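Local coordinates for protein teichoic acid D-alanine hydrolase (Staphylococcus aureus, PDB 5ZH8) that removes D-alanyl esters from wall teichoic acid and lipoteichoic acid in the cell envelope, affecting methicillin resistance, autolysis and cell wall structure, at residues K78-F88 against V373-L383. Residues are numbered along the deposited sequence; the frame is centred on the assembly and turned at random.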
loop_
_atom_site.group_PDB
_atom_site.type_symbol
_atom_site.label_atom_id
_atom_site.label_comp_id
_atom_site.label_asym_id
_atom_site.label_seq_id
_atom_site.Cartn_x
_atom_site.Cartn_y
_atom_site.Cartn_z
ATOM N N LYS A 78 6.849 -24.082 12.185
ATOM C CA LYS A 78 7.115 -23.636 10.824
ATOM C C LYS A 78 6.546 -22.236 10.613
ATOM O O LYS A 78 7.165 -21.401 9.970
ATOM C CB LYS A 78 6.484 -24.617 9.831
ATOM C CG LYS A 78 7.268 -24.858 8.551
ATOM C CD LYS A 78 6.518 -25.841 7.646
ATOM C CE LYS A 78 7.378 -26.998 7.101
ATOM N NZ LYS A 78 8.123 -26.713 5.842
ATOM N N ILE A 79 5.357 -21.997 11.157
ATOM C CA ILE A 79 4.677 -20.707 11.034
ATOM C C ILE A 79 5.466 -19.639 11.790
ATOM O O ILE A 79 5.788 -18.590 11.238
ATOM C CB ILE A 79 3.228 -20.771 11.581
ATOM C CG1 ILE A 79 2.356 -21.669 10.693
ATOM C CG2 ILE A 79 2.614 -19.381 11.663
ATOM C CD1 ILE A 79 1.081 -22.160 11.356
ATOM N N ASP A 80 5.773 -19.921 13.048
ATOM C CA ASP A 80 6.532 -19.010 13.875
ATOM C C ASP A 80 7.857 -18.656 13.213
ATOM O O ASP A 80 8.241 -17.483 13.129
ATOM C CB ASP A 80 6.786 -19.643 15.248
ATOM C CG ASP A 80 7.639 -18.776 16.140
ATOM O OD1 ASP A 80 7.152 -17.721 16.618
ATOM O OD2 ASP A 80 8.805 -19.148 16.344
ATOM N N LYS A 81 8.545 -19.685 12.737
ATOM C CA LYS A 81 9.836 -19.504 12.097
ATOM C C LYS A 81 9.712 -18.624 10.866
ATOM O O LYS A 81 10.559 -17.775 10.604
ATOM C CB LYS A 81 10.422 -20.861 11.718
ATOM C CG LYS A 81 11.847 -20.795 11.229
ATOM C CD LYS A 81 12.456 -22.183 11.191
ATOM C CE LYS A 81 13.972 -22.121 11.082
ATOM N NZ LYS A 81 14.640 -21.575 12.308
ATOM N N TYR A 82 8.650 -18.838 10.106
ATOM C CA TYR A 82 8.385 -18.033 8.923
ATOM C C TYR A 82 8.124 -16.588 9.316
ATOM O O TYR A 82 8.720 -15.680 8.744
ATOM C CB TYR A 82 7.206 -18.585 8.121
ATOM C CG TYR A 82 6.609 -17.553 7.221
ATOM C CD1 TYR A 82 7.354 -16.998 6.199
ATOM C CD2 TYR A 82 5.310 -17.104 7.412
ATOM C CE1 TYR A 82 6.831 -16.026 5.379
ATOM C CE2 TYR A 82 4.760 -16.133 6.588
ATOM C CZ TYR A 82 5.529 -15.591 5.582
ATOM O OH TYR A 82 4.984 -14.631 4.770
ATOM N N LEU A 83 7.247 -16.376 10.291
ATOM C CA LEU A 83 6.904 -15.019 10.736
ATOM C C LEU A 83 8.105 -14.266 11.285
ATOM O O LEU A 83 8.244 -13.067 11.042
ATOM C CB LEU A 83 5.792 -15.047 11.783
ATOM C CG LEU A 83 4.420 -15.494 11.279
ATOM C CD1 LEU A 83 3.430 -15.480 12.431
ATOM C CD2 LEU A 83 3.935 -14.617 10.135
ATOM N N GLN A 84 8.977 -14.960 12.016
ATOM C CA GLN A 84 10.186 -14.331 12.526
ATOM C C GLN A 84 11.160 -13.975 11.402
ATOM O O GLN A 84 11.597 -12.832 11.300
ATOM C CB GLN A 84 10.877 -15.223 13.546
ATOM C CG GLN A 84 10.145 -15.360 14.862
ATOM C CD GLN A 84 11.046 -15.913 15.967
ATOM O OE1 GLN A 84 12.265 -15.667 16.006
ATOM N NE2 GLN A 84 10.443 -16.674 16.879
ATOM N N SER A 85 11.489 -14.936 10.548
ATOM C CA SER A 85 12.491 -14.698 9.506
ATOM C C SER A 85 11.988 -13.797 8.369
ATOM O O SER A 85 12.787 -13.218 7.638
ATOM C CB SER A 85 13.022 -16.020 8.950
ATOM O OG SER A 85 11.975 -16.805 8.436
ATOM N N SER A 86 10.673 -13.658 8.232
ATOM C CA SER A 86 10.103 -12.714 7.263
ATOM C C SER A 86 9.899 -11.304 7.842
ATOM O O SER A 86 9.346 -10.437 7.175
ATOM C CB SER A 86 8.782 -13.256 6.717
ATOM O OG SER A 86 7.859 -13.453 7.766
ATOM N N LEU A 87 10.349 -11.085 9.075
ATOM C CA LEU A 87 10.321 -9.764 9.718
ATOM C C LEU A 87 8.907 -9.240 9.930
ATOM O O LEU A 87 8.675 -8.045 9.911
ATOM C CB LEU A 87 11.157 -8.753 8.922
ATOM C CG LEU A 87 12.574 -9.197 8.544
ATOM C CD1 LEU A 87 13.212 -8.207 7.582
ATOM C CD2 LEU A 87 13.412 -9.377 9.796
ATOM N N PHE A 88 7.971 -10.159 10.143
ATOM C CA PHE A 88 6.568 -9.836 10.389
ATOM C C PHE A 88 6.456 -8.906 11.589
ATOM O O PHE A 88 7.043 -9.176 12.635
ATOM C CB PHE A 88 5.806 -11.135 10.656
ATOM C CG PHE A 88 4.348 -10.950 10.968
ATOM C CD1 PHE A 88 3.472 -10.429 10.021
ATOM C CD2 PHE A 88 3.840 -11.342 12.204
ATOM C CE1 PHE A 88 2.121 -10.285 10.313
ATOM C CE2 PHE A 88 2.491 -11.202 12.496
ATOM C CZ PHE A 88 1.631 -10.671 11.551
ATOM N N VAL A 373 0.089 -12.598 1.009
ATOM C CA VAL A 373 1.100 -13.596 0.721
ATOM C C VAL A 373 1.411 -14.376 1.993
ATOM O O VAL A 373 1.618 -15.587 1.941
ATOM C CB VAL A 373 2.388 -12.961 0.146
ATOM C CG1 VAL A 373 3.530 -13.963 0.132
ATOM C CG2 VAL A 373 2.149 -12.445 -1.267
ATOM N N ARG A 374 1.424 -13.684 3.130
ATOM C CA ARG A 374 1.766 -14.327 4.398
ATOM C C ARG A 374 0.690 -15.316 4.818
ATOM O O ARG A 374 0.980 -16.474 5.097
ATOM C CB ARG A 374 1.971 -13.296 5.516
ATOM C CG ARG A 374 3.071 -12.272 5.272
ATOM C CD ARG A 374 3.056 -11.227 6.379
ATOM N NE ARG A 374 4.208 -10.323 6.354
ATOM C CZ ARG A 374 5.435 -10.654 6.743
ATOM N NH1 ARG A 374 5.702 -11.884 7.160
ATOM N NH2 ARG A 374 6.405 -9.754 6.696
ATOM N N ILE A 375 -0.551 -14.849 4.861
ATOM C CA ILE A 375 -1.661 -15.675 5.325
ATOM C C ILE A 375 -1.919 -16.850 4.369
ATOM O O ILE A 375 -2.338 -17.916 4.806
ATOM C CB ILE A 375 -2.935 -14.826 5.558
ATOM C CG1 ILE A 375 -3.909 -15.544 6.497
ATOM C CG2 ILE A 375 -3.616 -14.470 4.241
ATOM C CD1 ILE A 375 -5.040 -14.671 6.993
ATOM N N LYS A 376 -1.648 -16.661 3.078
ATOM C CA LYS A 376 -1.756 -17.752 2.102
ATOM C C LYS A 376 -0.718 -18.814 2.372
ATOM O O LYS A 376 -1.009 -20.005 2.331
ATOM C CB LYS A 376 -1.575 -17.251 0.672
ATOM C CG LYS A 376 -2.784 -16.542 0.102
ATOM C CD LYS A 376 -2.444 -15.903 -1.235
ATOM C CE LYS A 376 -3.690 -15.402 -1.959
ATOM N NZ LYS A 376 -3.562 -15.493 -3.452
ATOM N N HIS A 377 0.499 -18.373 2.644
ATOM C CA HIS A 377 1.592 -19.291 2.883
ATOM C C HIS A 377 1.294 -20.140 4.109
ATOM O O HIS A 377 1.606 -21.323 4.142
ATOM C CB HIS A 377 2.893 -18.525 3.060
ATOM C CG HIS A 377 4.075 -19.401 3.316
ATOM N ND1 HIS A 377 4.577 -20.268 2.369
ATOM C CD2 HIS A 377 4.857 -19.542 4.410
ATOM C CE1 HIS A 377 5.613 -20.910 2.870
ATOM N NE2 HIS A 377 5.811 -20.481 4.103
ATOM N N ILE A 378 0.674 -19.535 5.113
ATOM C CA ILE A 378 0.319 -20.248 6.333
ATOM C C ILE A 378 -0.831 -21.234 6.078
ATOM O O ILE A 378 -0.761 -22.398 6.454
ATOM C CB ILE A 378 -0.053 -19.253 7.449
ATOM C CG1 ILE A 378 1.202 -18.508 7.908
ATOM C CG2 ILE A 378 -0.723 -19.961 8.616
ATOM C CD1 ILE A 378 0.939 -17.381 8.889
ATOM N N TYR A 379 -1.880 -20.761 5.424
ATOM C CA TYR A 379 -3.089 -21.550 5.217
ATOM C C TYR A 379 -2.899 -22.659 4.164
ATOM O O TYR A 379 -3.277 -23.816 4.380
ATOM C CB TYR A 379 -4.216 -20.605 4.813
ATOM C CG TYR A 379 -5.586 -21.229 4.686
ATOM C CD1 TYR A 379 -6.397 -21.417 5.801
ATOM C CD2 TYR A 379 -6.090 -21.585 3.436
ATOM C CE1 TYR A 379 -7.666 -21.962 5.673
ATOM C CE2 TYR A 379 -7.351 -22.132 3.295
ATOM C CZ TYR A 379 -8.138 -22.318 4.411
ATOM O OH TYR A 379 -9.396 -22.852 4.262
ATOM N N ASN A 380 -2.321 -22.291 3.028
ATOM C CA ASN A 380 -2.157 -23.217 1.921
ATOM C C ASN A 380 -0.884 -24.045 2.041
ATOM O O ASN A 380 -0.934 -25.266 1.925
ATOM C CB ASN A 380 -2.157 -22.459 0.591
ATOM C CG ASN A 380 -3.459 -21.732 0.337
ATOM O OD1 ASN A 380 -4.529 -22.224 0.684
ATOM N ND2 ASN A 380 -3.379 -20.569 -0.283
ATOM N N ASP A 381 0.257 -23.399 2.262
ATOM C CA ASP A 381 1.528 -24.119 2.213
ATOM C C ASP A 381 1.811 -24.882 3.503
ATOM O O ASP A 381 2.100 -26.079 3.465
ATOM C CB ASP A 381 2.689 -23.181 1.857
ATOM C CG ASP A 381 2.521 -22.532 0.485
ATOM O OD1 ASP A 381 1.823 -23.112 -0.379
ATOM O OD2 ASP A 381 3.085 -21.440 0.262
ATOM N N ILE A 382 1.714 -24.212 4.646
ATOM C CA ILE A 382 2.092 -24.847 5.905
ATOM C C ILE A 382 0.970 -25.729 6.450
ATOM O O ILE A 382 1.186 -26.908 6.714
ATOM C CB ILE A 382 2.531 -23.815 6.956
ATOM C CG1 ILE A 382 3.748 -23.035 6.438
ATOM C CG2 ILE A 382 2.850 -24.513 8.268
ATOM C CD1 ILE A 382 4.258 -21.950 7.372
ATOM N N LEU A 383 -0.223 -25.162 6.609
ATOM C CA LEU A 383 -1.372 -25.919 7.117
ATOM C C LEU A 383 -2.050 -26.800 6.062
ATOM O O LEU A 383 -2.899 -27.613 6.406
ATOM C CB LEU A 383 -2.404 -24.973 7.738
ATOM C CG LEU A 383 -1.911 -24.104 8.903
ATOM C CD1 LEU A 383 -3.035 -23.194 9.364
ATOM C CD2 LEU A 383 -1.404 -24.942 10.058
#
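Arg374 reaches end-on to Ser86 just past the last turn of helix 74-85, giving one nitrogen to each of two acceptors. Its NH2 donates to Ser86 O at 3.1 Å, nearly straight at 168° but from above the carbonyl plane; its NH1 meets Ser86 OG at 2.7 Å. Both oxygens lie close to the guanidinium plane. Phe88 CD1 sits over one face of that plane, and the Tyr82 hydroxyl lies against the aliphatic base of the arginine.

Farther along, His377 turns its edge to the Tyr82 ring in a T-shaped stack, centroids 4.8 Å apart and planes at 60°, with CD2 over the ring centre; Ser86 OG lies on the opposite face. Toward the start of segment 78-88, Ile79 packs among three partners: CG2 against Ile378 CD1 (3.8 Å), CG1 against Ile382 CG2, and CD1 against Leu383 CD2.

In the second shell, Ser86 OG donates to Tyr82 O at 2.6 Å, fixing the hydroxyl that receives Arg374, while Leu87, with positive phi, closes the helix in a Schellman motif. Asp381 OD2 accepts from His377 ND1 through its anti lone pair, steadying the imidazole. Segments 78-85 and 373-382 run nearly antiparallel (157°) on the main sheet of the beta-lactamase-like fold, Leu83 touching Tyr106 and Ile378 touching Val361. Ser85 and Leu87 of the second subunit pack on Tyr82 and His377, respectively.

The contact thus joins helix 74-85 to helix 371-382, the last of the chain, by an apolar seam and an arginine whose positive charge probably interacts favourably with the partly negative carbonyls at the helix C-terminus.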